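Local coordinates for protein kappa-carrageenase (Zobellia galactanivorans, PDB 5OCR) that probably hydrolyses the red-algal polysaccharide kappa-carrageenan, this chain holding the glycoside hydrolase family 16 module of a longer protein, at residues Thr12-Pro17 / Gly204-Gln209; Ala76-Asp81 / Asn257-Ala262; Asp124-Val129 / Trp229-Asn234; Ala192-Asp195 / Phe200-Tyr203. All blocks are in the same frame, centred on the assembly; numbering follows the deposited sequence. Where two conformers were deposited one is given.

Interaction 1 (Thr12-Pro17 / Gly204-Gln209); sequences TKTSNP and GCEVNQ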
loop_
_atom_site.group_PDB
_atom_site.type_symbol
_atom_site.label_atom_id
_atom_site.label_comp_id
_atom_site.label_asym_id
_atom_site.label_seq_id
_atom_site.Cartn_x
_atom_site.Cartn_y
_atom_site.Cartn_z
ATOM N N THR A 12 1.337 7.654 17.195
ATOM C CA THR A 12 2.721 7.538 17.805
ATOM C C THR A 12 3.427 8.856 17.842
ATOM O O THR A 12 4.121 9.180 18.865
ATOM C CB THR A 12 3.537 6.457 17.060
ATOM O OG1 THR A 12 2.817 5.220 17.169
ATOM C CG2 THR A 12 4.941 6.206 17.676
ATOM N N LYS A 13 3.316 9.638 16.760
ATOM C CA LYS A 13 4.041 10.906 16.716
ATOM C C LYS A 13 3.296 11.860 15.787
ATOM O O LYS A 13 2.927 11.442 14.700
ATOM C CB LYS A 13 5.453 10.677 16.180
ATOM C CG LYS A 13 6.311 11.919 16.099
ATOM C CD LYS A 13 6.743 12.335 17.488
ATOM C CE LYS A 13 7.671 13.472 17.214
ATOM N NZ LYS A 13 8.241 13.760 18.511
ATOM N N THR A 14 3.068 13.120 16.192
ATOM C CA THR A 14 2.339 14.043 15.299
ATOM C C THR A 14 3.076 15.372 15.198
ATOM O O THR A 14 3.977 15.656 16.027
ATOM C CB THR A 14 0.907 14.337 15.767
ATOM O OG1 THR A 14 1.008 15.090 16.997
ATOM C CG2 THR A 14 0.099 13.038 16.036
ATOM N N SER A 15 2.666 16.213 14.259
ATOM C CA SER A 15 3.414 17.427 13.970
ATOM C C SER A 15 3.086 18.531 14.964
ATOM O O SER A 15 3.927 19.375 15.227
ATOM C CB SER A 15 3.120 17.878 12.574
ATOM O OG SER A 15 1.817 18.405 12.539
ATOM N N ASN A 16 1.877 18.505 15.520
ATOM C CA ASN A 16 1.435 19.589 16.440
ATOM C C ASN A 16 0.782 18.973 17.664
ATOM O O ASN A 16 -0.383 18.530 17.597
ATOM C CB ASN A 16 0.479 20.493 15.687
ATOM C CG ASN A 16 0.103 21.742 16.465
ATOM O OD1 ASN A 16 0.332 21.833 17.670
ATOM N ND2 ASN A 16 -0.541 22.671 15.781
ATOM N N PRO A 17 1.518 18.925 18.803
ATOM C CA PRO A 17 0.953 18.334 20.047
ATOM C C PRO A 17 -0.304 19.080 20.515
ATOM O O PRO A 17 -1.004 18.588 21.378
ATOM C CB PRO A 17 2.122 18.503 21.082
ATOM C CG PRO A 17 2.808 19.744 20.602
ATOM C CD PRO A 17 2.808 19.617 19.075
ATOM N N GLY A 204 3.331 5.394 9.814
ATOM C CA GLY A 204 2.240 6.396 10.090
ATOM C C GLY A 204 2.227 7.466 9.067
ATOM O O GLY A 204 3.262 7.777 8.472
ATOM N N CYS A 205 1.082 8.111 8.920
ATOM C CA CYS A 205 0.979 9.253 7.996
ATOM C C CYS A 205 -0.041 10.236 8.555
ATOM O O CYS A 205 -1.242 9.815 8.820
ATOM C CB CYS A 205 0.477 8.808 6.647
ATOM S SG CYS A 205 0.608 10.042 5.339
ATOM N N GLU A 206 0.353 11.500 8.595
ATOM C CA GLU A 206 -0.556 12.552 8.989
ATOM C C GLU A 206 -0.920 13.371 7.763
ATOM O O GLU A 206 -0.014 13.865 7.073
ATOM C CB GLU A 206 0.172 13.362 10.086
ATOM C CG GLU A 206 -0.662 14.497 10.622
ATOM C CD GLU A 206 0.159 15.320 11.616
ATOM O OE1 GLU A 206 1.178 14.822 12.099
ATOM O OE2 GLU A 206 -0.300 16.422 12.047
ATOM N N VAL A 207 -2.227 13.523 7.474
ATOM C CA VAL A 207 -2.677 14.123 6.229
ATOM C C VAL A 207 -3.583 15.303 6.620
ATOM O O VAL A 207 -4.591 15.103 7.319
ATOM C CB VAL A 207 -3.532 13.160 5.365
ATOM C CG1 VAL A 207 -3.973 13.841 4.071
ATOM C CG2 VAL A 207 -2.730 11.887 5.057
ATOM N N ASN A 208 -3.221 16.507 6.205
ATOM C CA ASN A 208 -4.117 17.652 6.421
ATOM C C ASN A 208 -4.245 18.472 5.108
ATOM O O ASN A 208 -3.645 18.128 4.127
ATOM C CB ASN A 208 -3.669 18.516 7.648
ATOM C CG ASN A 208 -2.299 19.117 7.476
ATOM O OD1 ASN A 208 -1.998 19.806 6.471
ATOM N ND2 ASN A 208 -1.476 18.941 8.476
ATOM N N GLN A 209 -5.022 19.577 5.105
ATOM C CA GLN A 209 -5.214 20.299 3.834
ATOM C C GLN A 209 -3.947 20.894 3.315
ATOM O O GLN A 209 -3.883 21.219 2.125
ATOM C CB GLN A 209 -6.281 21.418 4.004
ATOM C CG GLN A 209 -5.856 22.409 5.048
ATOM C CD GLN A 209 -6.861 23.507 5.290
ATOM O OE1 GLN A 209 -7.584 23.942 4.388
ATOM N NE2 GLN A 209 -6.911 23.970 6.539
HETATM O O HOH W 1 -0.502 17.161 14.773
#
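Strand 200-207 of the GH16 beta-jellyroll anchors the N-terminal segment through one carboxylate, that of E206, which grips S15 with both oxygens. The backbone N of S15 gives a hydrogen bond to OE1 of E206 (3.0 Å, N-H...O angle 140°), arriving on the syn lone pair, while S15 OG donates to E206 OE2 at 2.9 Å from above the carboxylate plane. Extended from chi1 (-179°, CG opposite the backbone N) outward, the E206 chain carries its carboxylate well clear of the strand. OE1 also comes within 3.5 Å of T14 CA and is bonded to Y215 OH of the adjoining strand 211-216. OE2 has a further neighbour in a water 2.8 Å away, which accepts from N16 N and so carries the hold one residue further. Replacing E206 by an alanine would probably leave S15 N, S15 OG and Y215 OH without their common acceptor and the part around S15 less firmly held. Nearby, K13 O bonds to Y101 OH on the strand at the other side, 100-107. An irregular N-terminal segment is thus laid against the GH16 jellyroll, beside strands 100-107, 200-207 and 211-216, and held by a glutamate of the middle one.

Interaction 2 (Ala76-Asp81 / Asn257-Ala262); sequences ANNTPD and NPETDA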
loop_
_atom_site.group_PDB
_atom_site.type_symbol
_atom_site.label_atom_id
_atom_site.label_comp_id
_atom_site.label_asym_id
_atom_site.label_seq_id
_atom_site.Cartn_x
_atom_site.Cartn_y
_atom_site.Cartn_z
ATOM N N ALA A 76 -2.842 -22.790 -8.457
ATOM C CA ALA A 76 -2.761 -24.251 -8.675
ATOM C C ALA A 76 -2.455 -24.538 -10.148
ATOM O O ALA A 76 -3.088 -23.954 -11.071
ATOM C CB ALA A 76 -4.063 -24.952 -8.269
ATOM N N ASN A 77 -1.432 -25.380 -10.379
ATOM C CA ASN A 77 -1.095 -25.876 -11.757
ATOM C C ASN A 77 -0.473 -24.763 -12.672
ATOM O O ASN A 77 -0.267 -24.953 -13.884
ATOM C CB ASN A 77 -2.347 -26.490 -12.429
ATOM C CG ASN A 77 -3.050 -27.525 -11.553
ATOM O OD1 ASN A 77 -2.420 -28.276 -10.831
ATOM N ND2 ASN A 77 -4.323 -27.594 -11.645
ATOM N N ASN A 78 -0.224 -23.587 -12.100
ATOM C CA ASN A 78 0.292 -22.470 -12.872
ATOM C C ASN A 78 -0.730 -22.022 -13.949
ATOM O O ASN A 78 -0.379 -21.437 -14.948
ATOM C CB ASN A 78 1.686 -22.724 -13.496
ATOM C CG ASN A 78 2.319 -21.453 -14.060
ATOM O OD1 ASN A 78 2.334 -20.403 -13.398
ATOM N ND2 ASN A 78 2.777 -21.512 -15.296
ATOM N N THR A 79 -1.989 -22.245 -13.647
ATOM C CA THR A 79 -3.061 -21.962 -14.608
ATOM C C THR A 79 -3.475 -20.509 -14.493
ATOM O O THR A 79 -3.898 -20.089 -13.391
ATOM C CB THR A 79 -4.259 -22.785 -14.214
ATOM O OG1 THR A 79 -3.885 -24.146 -14.407
ATOM C CG2 THR A 79 -5.396 -22.482 -15.110
ATOM N N PRO A 80 -3.312 -19.745 -15.603
ATOM C CA PRO A 80 -3.716 -18.327 -15.581
ATOM C C PRO A 80 -5.215 -18.125 -15.308
ATOM O O PRO A 80 -6.060 -18.937 -15.784
ATOM C CB PRO A 80 -3.397 -17.820 -17.002
ATOM C CG PRO A 80 -3.175 -19.023 -17.859
ATOM C CD PRO A 80 -2.795 -20.175 -16.925
ATOM N N ASP A 81 -5.541 -17.000 -14.649
ATOM C CA ASP A 81 -6.903 -16.590 -14.511
ATOM C C ASP A 81 -6.961 -15.191 -15.032
ATOM O O ASP A 81 -6.437 -14.302 -14.384
ATOM C CB ASP A 81 -7.226 -16.584 -13.012
ATOM C CG ASP A 81 -8.656 -16.203 -12.727
ATOM O OD1 ASP A 81 -9.516 -16.306 -13.630
ATOM O OD2 ASP A 81 -8.903 -15.725 -11.616
ATOM N N ASN A 257 4.835 -15.222 -16.667
ATOM C CA ASN A 257 4.613 -16.598 -16.358
ATOM C C ASN A 257 5.837 -17.174 -15.626
ATOM O O ASN A 257 6.943 -17.227 -16.212
ATOM C CB ASN A 257 4.353 -17.359 -17.671
ATOM C CG ASN A 257 4.086 -18.824 -17.472
ATOM O OD1 ASN A 257 4.354 -19.426 -16.430
ATOM N ND2 ASN A 257 3.554 -19.448 -18.550
ATOM N N PRO A 258 5.647 -17.552 -14.329
ATOM C CA PRO A 258 6.785 -18.002 -13.615
ATOM C C PRO A 258 7.423 -19.245 -14.147
ATOM O O PRO A 258 8.583 -19.420 -13.844
ATOM C CB PRO A 258 6.313 -18.007 -12.138
ATOM C CG PRO A 258 4.855 -18.339 -12.233
ATOM C CD PRO A 258 4.408 -17.687 -13.529
ATOM N N GLU A 259 6.782 -20.022 -15.075
ATOM C CA GLU A 259 7.469 -21.125 -15.819
ATOM C C GLU A 259 8.220 -20.748 -17.131
ATOM O O GLU A 259 8.803 -21.594 -17.833
ATOM C CB GLU A 259 6.532 -22.307 -16.086
ATOM C CG GLU A 259 5.466 -22.569 -15.020
ATOM C CD GLU A 259 5.974 -23.023 -13.650
ATOM O OE1 GLU A 259 7.135 -23.474 -13.558
ATOM O OE2 GLU A 259 5.195 -22.962 -12.647
ATOM N N THR A 260 8.205 -19.476 -17.470
ATOM C CA THR A 260 8.943 -18.980 -18.629
ATOM C C THR A 260 10.136 -18.130 -18.284
ATOM O O THR A 260 10.759 -17.607 -19.209
ATOM C CB THR A 260 8.081 -18.034 -19.495
ATOM O OG1 THR A 260 7.729 -16.809 -18.726
ATOM C CG2 THR A 260 6.905 -18.793 -19.994
ATOM N N ASP A 261 10.422 -17.932 -17.001
ATOM C CA ASP A 261 11.519 -17.025 -16.603
ATOM C C ASP A 261 12.324 -17.638 -15.469
ATOM O O ASP A 261 11.733 -18.034 -14.460
ATOM C CB ASP A 261 10.913 -15.647 -16.256
ATOM C CG ASP A 261 11.888 -14.731 -15.570
ATOM O OD1 ASP A 261 12.542 -13.956 -16.298
ATOM O OD2 ASP A 261 12.058 -14.780 -14.339
ATOM N N ALA A 262 13.673 -17.716 -15.574
ATOM C CA ALA A 262 14.453 -18.466 -14.560
ATOM C C ALA A 262 14.322 -17.818 -13.206
ATOM O O ALA A 262 14.238 -18.515 -12.200
ATOM C CB ALA A 262 15.930 -18.509 -14.902
#
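N78 inserts its side-chain amide against N257, P258 and E259. Its ND2 donates to OD1 of N257 at 2.9 Å, a nearly straight bond (162°) with the acceptor close to the N78 amide plane; the two amide planes lie 42° apart. The other amide atom, N78 OD1, rests 3.4 Å from CD of the P258 ring, but its polar partner is H74 NE2 at the end of strand 67-74. E259 reaches N78 from the opposite direction with its carboxylate almost perpendicular to the amide, and E259 OE2 is 3.5 Å from N78 CG. The modelled approach of E259 CG to N78 ND2 is too short to be trusted in detail.

In the GH16 jellyroll the contact ties the loop between strands 67-74 and 86-97 to the loop between strand 252-255 and helix 262-267. N257 OD1 is shared. From the opposite face of its plane it accepts the backbone N of E259 (2.8 Å), the bond that defines an Asx turn, so the oxygen receiving N78 is fixed by its own turn. The same residue's carbonyl, N257 O, accepts T260 N and, in plane on a lone pair, T260 OG1 at 2.7 Å. On the other side, CG of N78 lies opposite the backbone N (chi1 -169°), which sends the amide across to N257. Y85 touches both N78 and N257. Beyond the turn, D261 is the N-cap of helix 262-267, its OD2 taking the backbone N of A264.

Interaction 3 (Asp124-Val129 / Trp229-Asn234); sequences DFDYSV and WHRPMN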
loop_
_atom_site.group_PDB
_atom_site.type_symbol
_atom_site.label_atom_id
_atom_site.label_comp_id
_atom_site.label_asym_id
_atom_site.label_seq_id
_atom_site.Cartn_x
_atom_site.Cartn_y
_atom_site.Cartn_z
ATOM N N ASP A 124 -11.555 6.674 -5.528
ATOM C CA ASP A 124 -11.974 6.255 -6.857
ATOM C C ASP A 124 -11.481 7.231 -7.928
ATOM O O ASP A 124 -10.704 8.150 -7.642
ATOM C CB ASP A 124 -13.484 5.988 -6.919
ATOM C CG ASP A 124 -14.327 7.226 -6.669
ATOM O OD1 ASP A 124 -13.809 8.371 -6.649
ATOM O OD2 ASP A 124 -15.576 7.057 -6.494
ATOM N N PHE A 125 -11.834 6.951 -9.175
ATOM C CA PHE A 125 -11.456 7.856 -10.288
ATOM C C PHE A 125 -12.676 8.663 -10.608
ATOM O O PHE A 125 -13.741 8.085 -10.932
ATOM C CB PHE A 125 -11.025 6.994 -11.502
ATOM C CG PHE A 125 -9.643 6.355 -11.339
ATOM C CD1 PHE A 125 -8.507 6.907 -11.961
ATOM C CD2 PHE A 125 -9.481 5.189 -10.587
ATOM C CE1 PHE A 125 -7.233 6.370 -11.786
ATOM C CE2 PHE A 125 -8.198 4.635 -10.419
ATOM C CZ PHE A 125 -7.068 5.214 -11.029
ATOM N N ASP A 126 -12.548 9.987 -10.562
ATOM C CA ASP A 126 -13.682 10.856 -10.985
ATOM C C ASP A 126 -13.182 11.663 -12.202
ATOM O O ASP A 126 -12.513 12.706 -12.066
ATOM C CB ASP A 126 -14.128 11.753 -9.821
ATOM C CG ASP A 126 -15.396 12.554 -10.154
ATOM O OD1 ASP A 126 -15.821 12.457 -11.331
ATOM O OD2 ASP A 126 -15.850 13.327 -9.259
ATOM N N TYR A 127 -13.484 11.128 -13.395
ATOM C CA TYR A 127 -13.081 11.749 -14.653
ATOM C C TYR A 127 -13.970 12.868 -15.064
ATOM O O TYR A 127 -13.680 13.486 -16.088
ATOM C CB TYR A 127 -12.963 10.746 -15.798
ATOM C CG TYR A 127 -11.682 9.953 -15.742
ATOM C CD1 TYR A 127 -10.508 10.410 -16.369
ATOM C CD2 TYR A 127 -11.642 8.716 -15.068
ATOM C CE1 TYR A 127 -9.317 9.689 -16.336
ATOM C CE2 TYR A 127 -10.453 8.026 -14.999
ATOM C CZ TYR A 127 -9.293 8.496 -15.640
ATOM O OH TYR A 127 -8.124 7.775 -15.513
ATOM N N SER A 128 -14.963 13.197 -14.226
ATOM C CA SER A 128 -15.918 14.302 -14.485
ATOM C C SER A 128 -15.495 15.703 -14.021
ATOM O O SER A 128 -16.162 16.738 -14.346
ATOM C CB SER A 128 -17.293 13.996 -13.918
ATOM O OG SER A 128 -17.398 14.366 -12.561
ATOM N N VAL A 129 -14.410 15.762 -13.272
ATOM C CA VAL A 129 -14.022 16.962 -12.600
ATOM C C VAL A 129 -13.468 17.934 -13.662
ATOM O O VAL A 129 -13.169 17.551 -14.831
ATOM C CB VAL A 129 -12.992 16.656 -11.518
ATOM C CG1 VAL A 129 -13.531 15.558 -10.630
ATOM C CG2 VAL A 129 -11.708 16.100 -12.133
ATOM N N TRP A 229 -4.139 15.870 -2.933
ATOM C CA TRP A 229 -4.642 14.746 -2.140
ATOM C C TRP A 229 -5.740 15.151 -1.187
ATOM O O TRP A 229 -5.601 15.086 0.077
ATOM C CB TRP A 229 -3.448 14.021 -1.446
ATOM C CG TRP A 229 -2.548 13.550 -2.525
ATOM C CD1 TRP A 229 -2.658 12.343 -3.222
ATOM C CD2 TRP A 229 -1.422 14.273 -3.129
ATOM N NE1 TRP A 229 -1.707 12.276 -4.214
ATOM C CE2 TRP A 229 -0.952 13.446 -4.231
ATOM C CE3 TRP A 229 -0.793 15.537 -2.892
ATOM C CZ2 TRP A 229 0.138 13.874 -5.067
ATOM C CZ3 TRP A 229 0.284 15.954 -3.752
ATOM C CH2 TRP A 229 0.714 15.131 -4.776
ATOM N N HIS A 230 -6.837 15.602 -1.817
ATOM C CA HIS A 230 -7.964 16.132 -1.107
ATOM C C HIS A 230 -9.196 15.366 -1.417
ATOM O O HIS A 230 -10.288 15.913 -1.187
ATOM C CB HIS A 230 -8.184 17.628 -1.414
ATOM C CG HIS A 230 -6.920 18.466 -1.209
ATOM N ND1 HIS A 230 -6.533 18.865 0.000
ATOM C CD2 HIS A 230 -5.958 18.935 -2.104
ATOM C CE1 HIS A 230 -5.411 19.602 -0.086
ATOM N NE2 HIS A 230 -5.030 19.611 -1.364
ATOM N N ARG A 231 -9.104 14.171 -1.989
ATOM C CA ARG A 231 -10.330 13.400 -2.304
ATOM C C ARG A 231 -10.536 12.344 -1.188
ATOM O O ARG A 231 -9.584 11.972 -0.513
ATOM C CB ARG A 231 -10.141 12.682 -3.647
ATOM C CG ARG A 231 -10.027 13.647 -4.836
ATOM C CD ARG A 231 -9.795 12.879 -6.133
ATOM N NE ARG A 231 -10.608 11.701 -6.303
ATOM C CZ ARG A 231 -11.851 11.724 -6.780
ATOM N NH1 ARG A 231 -12.400 12.873 -7.131
ATOM N NH2 ARG A 231 -12.524 10.594 -6.939
ATOM N N PRO A 232 -11.762 11.838 -1.006
ATOM C CA PRO A 232 -11.970 10.758 -0.001
ATOM C C PRO A 232 -11.276 9.466 -0.468
ATOM O O PRO A 232 -11.306 9.127 -1.669
ATOM C CB PRO A 232 -13.511 10.524 -0.027
ATOM C CG PRO A 232 -14.071 11.871 -0.577
ATOM C CD PRO A 232 -13.045 12.292 -1.634
ATOM N N MET A 233 -10.558 8.843 0.467
ATOM C CA MET A 233 -9.731 7.656 0.148
ATOM C C MET A 233 -10.047 6.526 1.109
ATOM O O MET A 233 -10.330 6.763 2.304
ATOM C CB MET A 233 -8.250 8.033 0.377
ATOM C CG MET A 233 -7.803 9.002 -0.780
ATOM S SD MET A 233 -6.132 9.636 -0.456
ATOM C CE MET A 233 -6.393 10.700 0.922
ATOM N N ASN A 234 -9.944 5.302 0.600
ATOM C CA ASN A 234 -10.108 4.073 1.396
ATOM C C ASN A 234 -8.793 3.637 1.983
ATOM O O ASN A 234 -7.732 3.877 1.384
ATOM C CB ASN A 234 -10.685 2.930 0.594
ATOM C CG ASN A 234 -12.015 3.293 -0.055
ATOM O OD1 ASN A 234 -12.044 3.948 -1.097
ATOM N ND2 ASN A 234 -13.082 2.865 0.544
HETATM O O HOH W 2 -13.133 8.005 -3.353
#
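R231, just before strand 233-241 of the GH16 jellyroll, reaches D124 and D126 in the loop linking strands 115-122 and 134-144. The charged contact is a salt bridge between R231 NH2 and D124 OD1, with the carboxylate at the edge of the guanidinium and the two planes 32° apart. R231 was deposited in two conformers, so all its side-chain contacts here describe one of them, and the very short separation in the salt bridge should be read with caution. D126 OD2 is also of opposite charge but stays 4.1 Å from R231 NH1, too far apart for a salt bridge.

Among hydrogen bonds, R231 NH2 in the conformer described also donates to the backbone D124 O at 3.1 Å, coming from above the carbonyl plane at a bent 139°. One nitrogen thus meets the side chain and the carbonyl of the same residue; R231 NE is held separately by S123 OG. In this conformer a bend at chi3 (43°) turns the guanidinium toward the loop.

A van der Waals contact adds D126 CB, set obliquely to that guanidinium and 3.4 Å from R231 NH1. D126 itself opens a type I turn to V129 and makes an Asx turn, its OD1 accepting S128 N from above the carboxylate plane and S128 OG, at 2.8 Å, on the syn lone pair.

A water ties the backbones together: it accepts from D124 N at 3.0 Å and donates to P232 O at 2.7 Å.

Interaction 4 (Ala192-Asp195 / Phe200-Tyr203); sequences APWD and FHIY. Unlike the reference sequence in segment 192-195: W194 (reference Met). Residue 193 of segment 192-195 comes from a tag, linker or insertion.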
loop_
_atom_site.group_PDB
_atom_site.type_symbol
_atom_site.label_atom_id
_atom_site.label_comp_id
_atom_site.label_asym_id
_atom_site.label_seq_id
_atom_site.Cartn_x
_atom_site.Cartn_y
_atom_site.Cartn_z
ATOM N N ALA A 192 16.089 2.155 6.191
ATOM C CA ALA A 192 15.926 1.771 7.611
ATOM C C ALA A 192 17.264 1.205 8.117
ATOM O O ALA A 192 18.057 0.679 7.290
ATOM C CB ALA A 192 14.825 0.682 7.687
ATOM N N PRO A 193 17.477 1.276 9.434
ATOM C CA PRO A 193 18.686 0.612 9.983
ATOM C C PRO A 193 18.411 -0.870 10.299
ATOM O O PRO A 193 19.296 -1.584 10.842
ATOM C CB PRO A 193 18.972 1.461 11.239
ATOM C CG PRO A 193 17.570 1.811 11.736
ATOM C CD PRO A 193 16.819 2.138 10.442
ATOM N N TRP A 194 17.224 -1.394 9.976
ATOM C CA TRP A 194 16.822 -2.800 10.250
ATOM C C TRP A 194 16.106 -3.319 9.023
ATOM O O TRP A 194 15.702 -2.535 8.160
ATOM C CB TRP A 194 15.842 -2.847 11.476
ATOM C CG TRP A 194 15.049 -1.568 11.659
ATOM C CD1 TRP A 194 15.198 -0.555 12.613
ATOM C CD2 TRP A 194 13.859 -1.175 10.876
ATOM N NE1 TRP A 194 14.250 0.424 12.457
ATOM C CE2 TRP A 194 13.414 0.105 11.415
ATOM C CE3 TRP A 194 13.158 -1.752 9.840
ATOM C CZ2 TRP A 194 12.279 0.763 10.895
ATOM C CZ3 TRP A 194 12.069 -1.064 9.287
ATOM C CH2 TRP A 194 11.626 0.142 9.824
ATOM N N ASP A 195 16.019 -4.652 8.907
ATOM C CA ASP A 195 15.409 -5.271 7.750
ATOM C C ASP A 195 13.882 -5.278 8.013
ATOM O O ASP A 195 13.435 -5.972 8.908
ATOM C CB ASP A 195 15.973 -6.725 7.722
ATOM C CG ASP A 195 15.348 -7.561 6.629
ATOM O OD1 ASP A 195 14.247 -7.212 6.092
ATOM O OD2 ASP A 195 15.921 -8.642 6.328
ATOM N N PHE A 200 8.252 -6.338 13.255
ATOM C CA PHE A 200 7.133 -5.364 13.068
ATOM C C PHE A 200 7.648 -3.985 13.303
ATOM O O PHE A 200 8.352 -3.746 14.317
ATOM C CB PHE A 200 5.989 -5.619 14.135
ATOM C CG PHE A 200 5.165 -6.830 13.788
ATOM C CD1 PHE A 200 5.589 -8.129 14.198
ATOM C CD2 PHE A 200 3.972 -6.709 13.076
ATOM C CE1 PHE A 200 4.895 -9.289 13.870
ATOM C CE2 PHE A 200 3.240 -7.893 12.719
ATOM C CZ PHE A 200 3.682 -9.186 13.167
ATOM N N HIS A 201 7.185 -3.031 12.502
ATOM C CA HIS A 201 7.443 -1.615 12.766
ATOM C C HIS A 201 6.233 -0.813 12.509
ATOM O O HIS A 201 5.253 -1.300 11.928
ATOM C CB HIS A 201 8.588 -1.129 11.813
ATOM C CG HIS A 201 9.863 -1.873 12.091
ATOM N ND1 HIS A 201 10.782 -1.427 12.996
ATOM C CD2 HIS A 201 10.321 -3.082 11.612
ATOM C CE1 HIS A 201 11.776 -2.326 13.079
ATOM N NE2 HIS A 201 11.495 -3.338 12.202
ATOM N N ILE A 202 6.272 0.460 12.893
ATOM C CA ILE A 202 5.076 1.314 12.875
ATOM C C ILE A 202 5.197 2.289 11.758
ATOM O O ILE A 202 6.198 3.058 11.716
ATOM C CB ILE A 202 4.978 2.138 14.201
ATOM C CG1 ILE A 202 5.095 1.237 15.425
ATOM C CG2 ILE A 202 3.688 2.976 14.235
ATOM C CD1 ILE A 202 4.072 0.153 15.563
ATOM N N TYR A 203 4.196 2.274 10.874
ATOM C CA TYR A 203 4.216 3.135 9.696
ATOM C C TYR A 203 3.054 4.078 9.813
ATOM O O TYR A 203 1.894 3.633 9.906
ATOM C CB TYR A 203 4.173 2.266 8.402
ATOM C CG TYR A 203 5.340 1.312 8.297
ATOM C CD1 TYR A 203 6.615 1.781 7.833
ATOM C CD2 TYR A 203 5.223 -0.012 8.782
ATOM C CE1 TYR A 203 7.633 0.905 7.743
ATOM C CE2 TYR A 203 6.315 -0.900 8.737
ATOM C CZ TYR A 203 7.524 -0.373 8.216
ATOM O OH TYR A 203 8.628 -1.131 8.085
HETATM O O HOH W 3 13.322 -5.314 11.634
#
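H201 NE2 and the backbone O of D195 are joined by a water that donates to D195 O at 2.8 Å and lies 2.8 Å from H201 NE2, in the plane of the imidazole. The other ring nitrogen, H201 ND1, is bonded to D217 OD2, and D217 OD1 takes the backbone N of I202, so a single aspartate fixes both the ring and the backbone of the strand, at the next residue. Held at both nitrogens, the imidazole lies flat over the indole of W194 in a face-to-face stack: its centroid is 3.4 Å from that of the six-membered ring, and the planes differ by only 8°. H201 CE1 sits over the middle of the indole, 3.2 Å from W194 CD2. The far face of the indole is covered near its rim by A192 CB and P193 CD, which sandwich it against H201. W194 differs from the reference sequence and P193 comes from an insertion. At the indole edge, Y203 OH approaches W194 CZ3 to 3.6 Å, and M160 touches both W194 and Y203. W194 takes its place in the stack with chi1 (27°) well off a staggered value. The contact lays the loop after strand 189-191 against strand 200-207 of the jellyroll. With an alanine in place of H201, one face of the indole would probably lose its cover, and D217 OD2 and the water their ring partner. A carboxylate at ND1 is consistent with a proton there and would tend to polarise the imidazole, probably strengthening its attraction to the electron-rich indole face.

Overall arrangement
Interactions 1 and 4 share strand 200-207 and sit 19 Å apart between centres, meeting where T12 OG1 packs 3.8 Å from I202 CG2; along the chain, interaction 4 is nested within the loop closed by interaction 1. The 204-209 end also touches interaction 3, Q209 O lying 3.1 Å from H230 CE1, with those centres 22 Å apart. Interaction 2 stands alone at the far end, its centre about 43 Å from that of interaction 1 and on the opposite side of the chain's centre. Magnesium ions are bound at sites formed by E30, F31, G66 and D278; the Y203 side chain is about 14 Å from one.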